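ABC transporter (PDB 1JI0) binds ATP and probably hydrolyses it to drive the transport of branched-chain amino acids across the membrane. Local coordinates at residues V2-L12 with G24-G32; D118-L129 with M147-R157. All blocks are in the same frame, centred on the assembly; numbering follows the deposited sequence.

Contact 1 of 2, residues V2-L12 with G24-G32. Residue 2 of segment 2-12 comes from a tag, linker or insertion.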
loop_
_atom_site.group_PDB
_atom_site.type_symbol
_atom_site.label_atom_id
_atom_site.label_comp_id
_atom_site.label_asym_id
_atom_site.label_seq_id
_atom_site.Cartn_x
_atom_site.Cartn_y
_atom_site.Cartn_z
ATOM N N VAL A 2 -12.396 -16.382 4.498
ATOM C CA VAL A 2 -10.965 -16.137 4.370
ATOM C C VAL A 2 -10.563 -16.792 3.058
ATOM O O VAL A 2 -10.774 -17.985 2.870
ATOM C CB VAL A 2 -10.181 -16.782 5.530
ATOM C CG1 VAL A 2 -8.707 -16.381 5.459
ATOM C CG2 VAL A 2 -10.783 -16.350 6.855
ATOM N N SER A 3 -9.990 -16.013 2.149
ATOM C CA SER A 3 -9.593 -16.550 0.858
ATOM C C SER A 3 -8.096 -16.544 0.604
ATOM O O SER A 3 -7.353 -15.783 1.221
ATOM C CB SER A 3 -10.276 -15.757 -0.249
ATOM O OG SER A 3 -9.840 -16.188 -1.518
ATOM N N ASP A 4 -7.659 -17.406 -0.308
ATOM C CA ASP A 4 -6.257 -17.452 -0.693
ATOM C C ASP A 4 -5.977 -16.181 -1.509
ATOM O O ASP A 4 -4.828 -15.786 -1.693
ATOM C CB ASP A 4 -5.981 -18.684 -1.546
ATOM C CG ASP A 4 -4.601 -18.659 -2.160
ATOM O OD1 ASP A 4 -3.614 -18.605 -1.394
ATOM O OD2 ASP A 4 -4.503 -18.684 -3.407
ATOM N N ILE A 5 -7.043 -15.562 -2.015
ATOM C CA ILE A 5 -6.938 -14.313 -2.777
ATOM C C ILE A 5 -7.591 -13.291 -1.859
ATOM O O ILE A 5 -8.818 -13.225 -1.781
ATOM C CB ILE A 5 -7.725 -14.377 -4.125
ATOM C CG1 ILE A 5 -7.102 -15.427 -5.054
ATOM C CG2 ILE A 5 -7.712 -12.999 -4.817
ATOM C CD1 ILE A 5 -5.617 -15.158 -5.384
ATOM N N VAL A 6 -6.781 -12.514 -1.143
ATOM C CA VAL A 6 -7.330 -11.531 -0.213
ATOM C C VAL A 6 -8.099 -10.418 -0.904
ATOM O O VAL A 6 -9.081 -9.907 -0.365
ATOM C CB VAL A 6 -6.233 -10.899 0.678
ATOM C CG1 VAL A 6 -5.504 -11.983 1.447
ATOM C CG2 VAL A 6 -5.262 -10.096 -0.173
ATOM N N LEU A 7 -7.664 -10.043 -2.100
ATOM C CA LEU A 7 -8.343 -8.988 -2.831
ATOM C C LEU A 7 -8.376 -9.295 -4.311
ATOM O O LEU A 7 -7.344 -9.613 -4.913
ATOM C CB LEU A 7 -7.642 -7.644 -2.623
ATOM C CG LEU A 7 -8.365 -6.465 -3.289
ATOM C CD1 LEU A 7 -9.524 -6.006 -2.395
ATOM C CD2 LEU A 7 -7.384 -5.328 -3.507
ATOM N N GLU A 8 -9.566 -9.220 -4.891
ATOM C CA GLU A 8 -9.716 -9.443 -6.320
ATOM C C GLU A 8 -10.546 -8.318 -6.921
ATOM O O GLU A 8 -11.638 -8.008 -6.441
ATOM C CB GLU A 8 -10.389 -10.783 -6.620
ATOM C CG GLU A 8 -10.463 -11.066 -8.121
ATOM C CD GLU A 8 -11.139 -12.379 -8.458
ATOM O OE1 GLU A 8 -11.622 -13.061 -7.529
ATOM O OE2 GLU A 8 -11.191 -12.727 -9.658
ATOM N N VAL A 9 -10.012 -7.693 -7.960
ATOM C CA VAL A 9 -10.706 -6.613 -8.648
ATOM C C VAL A 9 -11.123 -7.203 -9.984
ATOM O O VAL A 9 -10.297 -7.777 -10.683
ATOM C CB VAL A 9 -9.761 -5.392 -8.882
ATOM C CG1 VAL A 9 -10.474 -4.316 -9.695
ATOM C CG2 VAL A 9 -9.311 -4.817 -7.546
ATOM N N GLN A 10 -12.405 -7.096 -10.330
ATOM C CA GLN A 10 -12.878 -7.638 -11.600
ATOM C C GLN A 10 -13.435 -6.543 -12.502
ATOM O O GLN A 10 -14.314 -5.788 -12.091
ATOM C CB GLN A 10 -13.971 -8.689 -11.368
ATOM C CG GLN A 10 -13.623 -9.751 -10.341
ATOM C CD GLN A 10 -14.694 -10.822 -10.233
ATOM O OE1 GLN A 10 -15.892 -10.529 -10.280
ATOM N NE2 GLN A 10 -14.266 -12.070 -10.077
ATOM N N SER A 11 -12.917 -6.470 -13.726
ATOM C CA SER A 11 -13.352 -5.491 -14.723
ATOM C C SER A 11 -13.767 -4.157 -14.107
ATOM O O SER A 11 -14.863 -3.659 -14.368
ATOM C CB SER A 11 -14.520 -6.065 -15.533
ATOM O OG SER A 11 -14.164 -7.308 -16.125
ATOM N N LEU A 12 -12.886 -3.590 -13.289
ATOM C CA LEU A 12 -13.149 -2.329 -12.612
ATOM C C LEU A 12 -13.120 -1.135 -13.554
ATOM O O LEU A 12 -12.206 -0.992 -14.365
ATOM C CB LEU A 12 -12.126 -2.106 -11.495
ATOM C CG LEU A 12 -12.122 -0.733 -10.806
ATOM C CD1 LEU A 12 -13.448 -0.494 -10.109
ATOM C CD2 LEU A 12 -10.973 -0.651 -9.811
ATOM N N GLY A 24 -11.740 -0.847 -16.879
ATOM C CA GLY A 24 -11.920 -2.293 -16.831
ATOM C C GLY A 24 -10.686 -3.124 -16.527
ATOM O O GLY A 24 -10.269 -3.941 -17.343
ATOM N N ILE A 25 -10.100 -2.936 -15.355
ATOM C CA ILE A 25 -8.908 -3.695 -14.998
ATOM C C ILE A 25 -9.239 -4.871 -14.082
ATOM O O ILE A 25 -10.261 -4.860 -13.392
ATOM C CB ILE A 25 -7.876 -2.802 -14.280
ATOM C CG1 ILE A 25 -8.491 -2.238 -12.998
ATOM C CG2 ILE A 25 -7.411 -1.676 -15.218
ATOM C CD1 ILE A 25 -7.491 -1.598 -12.084
ATOM N N ASP A 26 -8.368 -5.882 -14.096
ATOM C CA ASP A 26 -8.515 -7.070 -13.249
ATOM C C ASP A 26 -7.215 -7.212 -12.457
ATOM O O ASP A 26 -6.136 -7.030 -13.011
ATOM C CB ASP A 26 -8.707 -8.329 -14.099
ATOM C CG ASP A 26 -9.923 -8.249 -15.008
ATOM O OD1 ASP A 26 -11.062 -8.182 -14.498
ATOM O OD2 ASP A 26 -9.727 -8.253 -16.242
ATOM N N LEU A 27 -7.318 -7.532 -11.172
ATOM C CA LEU A 27 -6.142 -7.709 -10.322
ATOM C C LEU A 27 -6.455 -8.704 -9.227
ATOM O O LEU A 27 -7.596 -8.813 -8.797
ATOM C CB LEU A 27 -5.762 -6.421 -9.592
ATOM C CG LEU A 27 -5.610 -5.045 -10.215
ATOM C CD1 LEU A 27 -5.623 -4.020 -9.077
ATOM C CD2 LEU A 27 -4.327 -4.964 -11.018
ATOM N N LYS A 28 -5.427 -9.402 -8.754
ATOM C CA LYS A 28 -5.581 -10.341 -7.652
ATOM C C LYS A 28 -4.390 -10.150 -6.736
ATOM O O LYS A 28 -3.267 -9.970 -7.203
ATOM C CB LYS A 28 -5.623 -11.785 -8.157
ATOM C CG LYS A 28 -6.890 -12.124 -8.914
ATOM C CD LYS A 28 -6.976 -13.616 -9.191
ATOM C CE LYS A 28 -8.167 -13.941 -10.071
ATOM N NZ LYS A 28 -8.186 -15.391 -10.419
ATOM N N VAL A 29 -4.637 -10.145 -5.433
ATOM C CA VAL A 29 -3.559 -9.998 -4.456
ATOM C C VAL A 29 -3.641 -11.240 -3.566
ATOM O O VAL A 29 -4.476 -11.310 -2.667
ATOM C CB VAL A 29 -3.745 -8.722 -3.597
ATOM C CG1 VAL A 29 -2.535 -8.521 -2.703
ATOM C CG2 VAL A 29 -3.950 -7.499 -4.511
ATOM N N PRO A 30 -2.787 -12.250 -3.832
ATOM C CA PRO A 30 -2.776 -13.496 -3.052
ATOM C C PRO A 30 -2.300 -13.304 -1.618
ATOM O O PRO A 30 -1.447 -12.454 -1.342
ATOM C CB PRO A 30 -1.827 -14.407 -3.849
ATOM C CG PRO A 30 -1.883 -13.830 -5.269
ATOM C CD PRO A 30 -1.871 -12.345 -4.983
ATOM N N ARG A 31 -2.851 -14.116 -0.719
ATOM C CA ARG A 31 -2.510 -14.067 0.694
ATOM C C ARG A 31 -1.011 -14.237 0.894
ATOM O O ARG A 31 -0.397 -15.113 0.283
ATOM C CB ARG A 31 -3.262 -15.172 1.453
ATOM C CG ARG A 31 -2.902 -15.299 2.947
ATOM C CD ARG A 31 -3.921 -16.172 3.672
ATOM N NE ARG A 31 -5.267 -15.619 3.507
ATOM C CZ ARG A 31 -5.736 -14.562 4.170
ATOM N NH1 ARG A 31 -4.981 -13.946 5.065
ATOM N NH2 ARG A 31 -6.947 -14.086 3.900
ATOM N N GLY A 32 -0.431 -13.389 1.741
ATOM C CA GLY A 32 0.990 -13.469 2.046
ATOM C C GLY A 32 1.948 -12.937 0.999
ATOM O O GLY A 32 3.161 -13.035 1.170
HETATM O O HOH W 1 -1.195 -17.324 -1.397
HETATM O O HOH W 2 -12.034 -7.976 -17.743
HETATM O O HOH W 3 -13.456 -10.161 -14.806
#
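R31 reaches across to the start of V2-L12 and closes on S3 O side-on, NE at 3.1 Å and NH2 at 3.2 Å from that one carbonyl oxygen, which lies close to the guanidinium plane. A bend at chi3 (-57°) turns the group into this position. Its two faces meet methyl groups, CG1 of V6 on one and CG1 of V2, a residue foreign to the natural sequence, on the other. An arginine suits this end because its flat head can bond at the edge while packing over its faces.

Backbone bonds carry the middle: V29 N donates to L7 O at 2.8 Å, while V9 and L27 exchange a pair of bonds, V9 N lying 2.8 Å from L27 O. These rungs belong to the antiparallel β-subdomain of the ABC ATPase, in which strand 5-16 also pairs with strand 60-65. The ladder is interrupted twice: V6 and L7 both face V29 in a classic bulge, and S11 and L12 both face I25 in a G1 bulge.

At the second bulge a side chain supplies the acceptor for S11 N. D26 OD1 receives it at 2.6 Å in an almost straight bond (176°), from above the carboxylate plane; two waters also link the carboxylate to S11 OG.

Apolar contacts fill the face bearing L7, V9, L12, I25, L27 and V29, from which L7, I25 and L27 touch helix 45-52. There V9 and L27 lie side by side, CG2 of V9 4.1 Å from CD1 of L27. On the other face CD1 of I5 rests on the P30 ring, 4.0 Å from CG. E8 and K28, both extended, also lie side by side there: methylenes pack, and OE2 of E8 stays 4.1 Å from NZ of K28, opposite charges that probably attract, though too far apart for a salt bridge.

Contact 2 of 2, residues D118-L129 with M147-R157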
loop_
_atom_site.group_PDB
_atom_site.type_symbol
_atom_site.label_atom_id
_atom_site.label_comp_id
_atom_site.label_asym_id
_atom_site.label_seq_id
_atom_site.Cartn_x
_atom_site.Cartn_y
_atom_site.Cartn_z
ATOM N N ASP A 118 3.399 -6.246 18.992
ATOM C CA ASP A 118 3.396 -5.467 17.759
ATOM C C ASP A 118 4.120 -4.138 17.924
ATOM O O ASP A 118 4.847 -3.706 17.030
ATOM C CB ASP A 118 1.967 -5.202 17.280
ATOM C CG ASP A 118 1.278 -6.452 16.785
ATOM O OD1 ASP A 118 1.981 -7.397 16.364
ATOM O OD2 ASP A 118 0.029 -6.485 16.798
ATOM N N LEU A 119 3.923 -3.486 19.064
ATOM C CA LEU A 119 4.581 -2.209 19.300
ATOM C C LEU A 119 6.096 -2.392 19.335
ATOM O O LEU A 119 6.840 -1.570 18.800
ATOM C CB LEU A 119 4.094 -1.584 20.613
ATOM C CG LEU A 119 4.648 -0.187 20.927
ATOM C CD1 LEU A 119 4.417 0.746 19.747
ATOM C CD2 LEU A 119 3.979 0.361 22.178
ATOM N N GLU A 120 6.552 -3.473 19.961
ATOM C CA GLU A 120 7.983 -3.731 20.034
ATOM C C GLU A 120 8.510 -4.173 18.672
ATOM O O GLU A 120 9.640 -3.850 18.306
ATOM C CB GLU A 120 8.296 -4.787 21.101
ATOM C CG GLU A 120 7.541 -6.098 20.955
ATOM C CD GLU A 120 7.894 -7.101 22.048
ATOM O OE1 GLU A 120 7.294 -8.201 22.071
ATOM O OE2 GLU A 120 8.774 -6.790 22.883
ATOM N N TRP A 121 7.689 -4.901 17.920
ATOM C CA TRP A 121 8.099 -5.350 16.595
ATOM C C TRP A 121 8.337 -4.146 15.696
ATOM O O TRP A 121 9.273 -4.133 14.903
ATOM C CB TRP A 121 7.039 -6.261 15.968
ATOM C CG TRP A 121 7.342 -6.617 14.536
ATOM C CD1 TRP A 121 8.527 -7.087 14.037
ATOM C CD2 TRP A 121 6.454 -6.507 13.417
ATOM N NE1 TRP A 121 8.432 -7.270 12.676
ATOM C CE2 TRP A 121 7.171 -6.923 12.270
ATOM C CE3 TRP A 121 5.120 -6.097 13.269
ATOM C CZ2 TRP A 121 6.599 -6.937 10.995
ATOM C CZ3 TRP A 121 4.553 -6.113 11.999
ATOM C CH2 TRP A 121 5.293 -6.531 10.879
ATOM N N ILE A 122 7.487 -3.131 15.830
ATOM C CA ILE A 122 7.612 -1.915 15.034
ATOM C C ILE A 122 8.858 -1.140 15.435
ATOM O O ILE A 122 9.409 -0.368 14.648
ATOM C CB ILE A 122 6.367 -1.016 15.200
ATOM C CG1 ILE A 122 5.187 -1.645 14.458
ATOM C CG2 ILE A 122 6.646 0.385 14.669
ATOM C CD1 ILE A 122 3.913 -0.857 14.562
ATOM N N PHE A 123 9.293 -1.353 16.671
ATOM C CA PHE A 123 10.482 -0.694 17.191
ATOM C C PHE A 123 11.725 -1.211 16.476
ATOM O O PHE A 123 12.614 -0.434 16.112
ATOM C CB PHE A 123 10.589 -0.939 18.696
ATOM C CG PHE A 123 9.633 -0.113 19.512
ATOM C CD1 PHE A 123 9.208 -0.549 20.765
ATOM C CD2 PHE A 123 9.168 1.114 19.034
ATOM C CE1 PHE A 123 8.333 0.222 21.531
ATOM C CE2 PHE A 123 8.295 1.893 19.793
ATOM C CZ PHE A 123 7.877 1.444 21.045
ATOM N N SER A 124 11.777 -2.523 16.267
ATOM C CA SER A 124 12.906 -3.131 15.579
ATOM C C SER A 124 12.865 -2.777 14.094
ATOM O O SER A 124 13.900 -2.712 13.437
ATOM C CB SER A 124 12.888 -4.651 15.763
ATOM O OG SER A 124 11.679 -5.208 15.290
ATOM N N LEU A 125 11.667 -2.540 13.568
ATOM C CA LEU A 125 11.521 -2.173 12.163
ATOM C C LEU A 125 11.899 -0.713 11.941
ATOM O O LEU A 125 12.447 -0.356 10.896
ATOM C CB LEU A 125 10.077 -2.381 11.694
ATOM C CG LEU A 125 9.530 -3.805 11.612
ATOM C CD1 LEU A 125 8.042 -3.760 11.307
ATOM C CD2 LEU A 125 10.277 -4.577 10.539
ATOM N N PHE A 126 11.606 0.132 12.926
ATOM C CA PHE A 126 11.893 1.558 12.815
ATOM C C PHE A 126 12.666 2.099 14.011
ATOM O O PHE A 126 12.125 2.850 14.820
ATOM C CB PHE A 126 10.589 2.344 12.681
ATOM C CG PHE A 126 9.729 1.902 11.538
ATOM C CD1 PHE A 126 10.130 2.118 10.226
ATOM C CD2 PHE A 126 8.514 1.271 11.774
ATOM C CE1 PHE A 126 9.329 1.713 9.164
ATOM C CE2 PHE A 126 7.708 0.862 10.720
ATOM C CZ PHE A 126 8.117 1.086 9.414
ATOM N N PRO A 127 13.948 1.727 14.134
ATOM C CA PRO A 127 14.771 2.199 15.252
ATOM C C PRO A 127 14.695 3.717 15.429
ATOM O O PRO A 127 14.538 4.215 16.547
ATOM C CB PRO A 127 16.168 1.729 14.860
ATOM C CG PRO A 127 15.882 0.443 14.148
ATOM C CD PRO A 127 14.718 0.822 13.263
ATOM N N ARG A 128 14.805 4.442 14.319
ATOM C CA ARG A 128 14.755 5.899 14.332
ATOM C C ARG A 128 13.479 6.450 14.962
ATOM O O ARG A 128 13.480 7.534 15.545
ATOM C CB ARG A 128 14.883 6.438 12.907
ATOM C CG ARG A 128 16.244 6.226 12.275
ATOM C CD ARG A 128 17.331 6.863 13.120
ATOM N NE ARG A 128 18.547 7.115 12.353
ATOM C CZ ARG A 128 18.617 7.954 11.322
ATOM N NH1 ARG A 128 17.535 8.620 10.934
ATOM N NH2 ARG A 128 19.771 8.133 10.688
ATOM N N LEU A 129 12.386 5.708 14.834
ATOM C CA LEU A 129 11.118 6.144 15.399
ATOM C C LEU A 129 11.139 5.987 16.916
ATOM O O LEU A 129 10.695 6.876 17.638
ATOM C CB LEU A 129 9.963 5.340 14.788
ATOM C CG LEU A 129 8.961 6.111 13.920
ATOM C CD1 LEU A 129 9.681 7.018 12.945
ATOM C CD2 LEU A 129 8.074 5.121 13.183
HETATM N N MSE A 147 7.630 6.685 7.697
HETATM C CA MSE A 147 7.811 5.475 8.485
HETATM C C MSE A 147 6.779 5.428 9.609
HETATM O O MSE A 147 6.336 4.349 10.011
HETATM C CB MSE A 147 9.225 5.431 9.072
HETATM C CG MSE A 147 10.333 5.492 8.023
HETATM SE SE MSE A 147 10.292 4.019 6.728
HETATM C CE MSE A 147 11.866 3.039 7.319
ATOM N N LEU A 148 6.403 6.601 10.112
ATOM C CA LEU A 148 5.413 6.686 11.184
ATOM C C LEU A 148 4.037 6.293 10.640
ATOM O O LEU A 148 3.305 5.535 11.275
ATOM C CB LEU A 148 5.369 8.108 11.763
ATOM C CG LEU A 148 4.388 8.366 12.923
ATOM C CD1 LEU A 148 4.525 7.275 13.952
ATOM C CD2 LEU A 148 4.659 9.723 13.558
ATOM N N ALA A 149 3.702 6.802 9.457
ATOM C CA ALA A 149 2.423 6.489 8.818
ATOM C C ALA A 149 2.297 4.980 8.626
ATOM O O ALA A 149 1.241 4.389 8.875
ATOM C CB ALA A 149 2.322 7.199 7.473
ATOM N N ILE A 150 3.383 4.356 8.181
ATOM C CA ILE A 150 3.394 2.913 7.978
ATOM C C ILE A 150 3.256 2.187 9.319
ATOM O O ILE A 150 2.567 1.176 9.415
ATOM C CB ILE A 150 4.709 2.453 7.286
ATOM C CG1 ILE A 150 4.771 3.009 5.862
ATOM C CG2 ILE A 150 4.791 0.934 7.269
ATOM C CD1 ILE A 150 6.078 2.736 5.164
ATOM N N GLY A 151 3.919 2.701 10.351
ATOM C CA GLY A 151 3.834 2.065 11.658
ATOM C C GLY A 151 2.417 2.090 12.205
ATOM O O GLY A 151 1.927 1.107 12.769
ATOM N N ARG A 152 1.751 3.227 12.040
ATOM C CA ARG A 152 0.378 3.382 12.514
ATOM C C ARG A 152 -0.531 2.332 11.887
ATOM O O ARG A 152 -1.340 1.702 12.574
ATOM C CB ARG A 152 -0.136 4.784 12.176
ATOM C CG ARG A 152 -1.578 5.047 12.614
ATOM C CD ARG A 152 -1.910 6.522 12.475
ATOM N NE ARG A 152 -1.832 6.987 11.095
ATOM C CZ ARG A 152 -1.840 8.268 10.737
ATOM N NH1 ARG A 152 -1.917 9.217 11.665
ATOM N NH2 ARG A 152 -1.791 8.605 9.454
ATOM N N ALA A 153 -0.390 2.138 10.579
ATOM C CA ALA A 153 -1.197 1.160 9.871
ATOM C C ALA A 153 -0.935 -0.240 10.423
ATOM O O ALA A 153 -1.857 -1.042 10.585
ATOM C CB ALA A 153 -0.882 1.213 8.371
ATOM N N LEU A 154 0.324 -0.531 10.727
ATOM C CA LEU A 154 0.677 -1.847 11.249
ATOM C C LEU A 154 0.016 -2.143 12.590
ATOM O O LEU A 154 -0.419 -3.265 12.834
ATOM C CB LEU A 154 2.196 -1.977 11.391
ATOM C CG LEU A 154 2.999 -2.181 10.103
ATOM C CD1 LEU A 154 4.481 -2.321 10.441
ATOM C CD2 LEU A 154 2.505 -3.421 9.394
HETATM N N MSE A 155 -0.065 -1.138 13.459
HETATM C CA MSE A 155 -0.675 -1.331 14.772
HETATM C C MSE A 155 -2.135 -1.783 14.708
HETATM O O MSE A 155 -2.697 -2.208 15.712
HETATM C CB MSE A 155 -0.564 -0.049 15.603
HETATM C CG MSE A 155 0.850 0.265 16.075
HETATM SE SE MSE A 155 1.665 -1.200 17.063
HETATM C CE MSE A 155 0.188 -1.678 18.208
ATOM N N SER A 156 -2.752 -1.691 13.534
ATOM C CA SER A 156 -4.138 -2.114 13.390
ATOM C C SER A 156 -4.182 -3.559 12.908
ATOM O O SER A 156 -5.255 -4.121 12.723
ATOM C CB SER A 156 -4.881 -1.219 12.393
ATOM O OG SER A 156 -4.563 -1.561 11.055
ATOM N N ARG A 157 -3.007 -4.148 12.705
ATOM C CA ARG A 157 -2.905 -5.533 12.242
ATOM C C ARG A 157 -3.793 -5.742 11.005
ATOM O O ARG A 157 -4.727 -6.556 11.005
ATOM C CB ARG A 157 -3.303 -6.475 13.382
ATOM C CG ARG A 157 -3.094 -7.950 13.094
ATOM C CD ARG A 157 -3.069 -8.773 14.380
ATOM N NE ARG A 157 -1.830 -8.581 15.132
ATOM C CZ ARG A 157 -1.557 -9.176 16.291
ATOM N NH1 ARG A 157 -2.440 -10.002 16.839
ATOM N NH2 ARG A 157 -0.399 -8.957 16.899
HETATM O O HOH W 4 0.580 -8.702 14.120
#
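Two helices of the ABC ATPase's helical subdomain meet here, segments 118-125 and 147-154 running antiparallel at 154°, and I122 sits at their closest backbone approach, opposite G151. Glycine suits that place because a CB would point toward helix 118-125 and crowd CG2 of I122. CD1 of I122 touches G151 O and the selenium of selenomethionine M155, SE lying 3.4 Å from CD1. Beside it CD1 of L154 meets both CD1 of L125, at 3.9 Å, and CZ3 of W121.

Helix 142-154 begins within the LSGGE version of the family signature, and its M147, I150 and G151 surround F126, the residue between helices 114-125 and 127-130. M147 O stands over one face of that ring and CB of L125 over the other; CG2 of I150 meets its edge. The selenomethionine M147 curls round the rim, its bent chain placing CE in the ring plane 3.4 Å from CE1; SE is 4.7 Å from the centroid, an oblique Met-aromatic contact.

A salt bridge closes the far end: NH2 of R157 donates to D118 OD1 at 2.9 Å (155°) from the syn side, carboxylate and guanidinium planes 81° apart. A water bridges OD1 to NE of R157, weakly at NE, and R109 makes another salt bridge, to D118 OD2.

Contact 1 and contact 2 belong to different parts of the ABC ATPase and lie on opposite sides of the chain's centre, their own centres 26 Å apart and their nearest atoms about 9 Å apart without touching. They follow each other in the chain, contact 1 being complete before contact 2 begins. Of the two, contact 1 is the nearer to the nucleotide: the side chain of I25 comes to about 10 Å from the bound ATP, and that of L12 to about 7 Å from the side chain of the ATP-binding residue T47. Contact 2 lies away from the nucleotide pocket, in the helical subdomain, with helix 172-187 covering it from the core side.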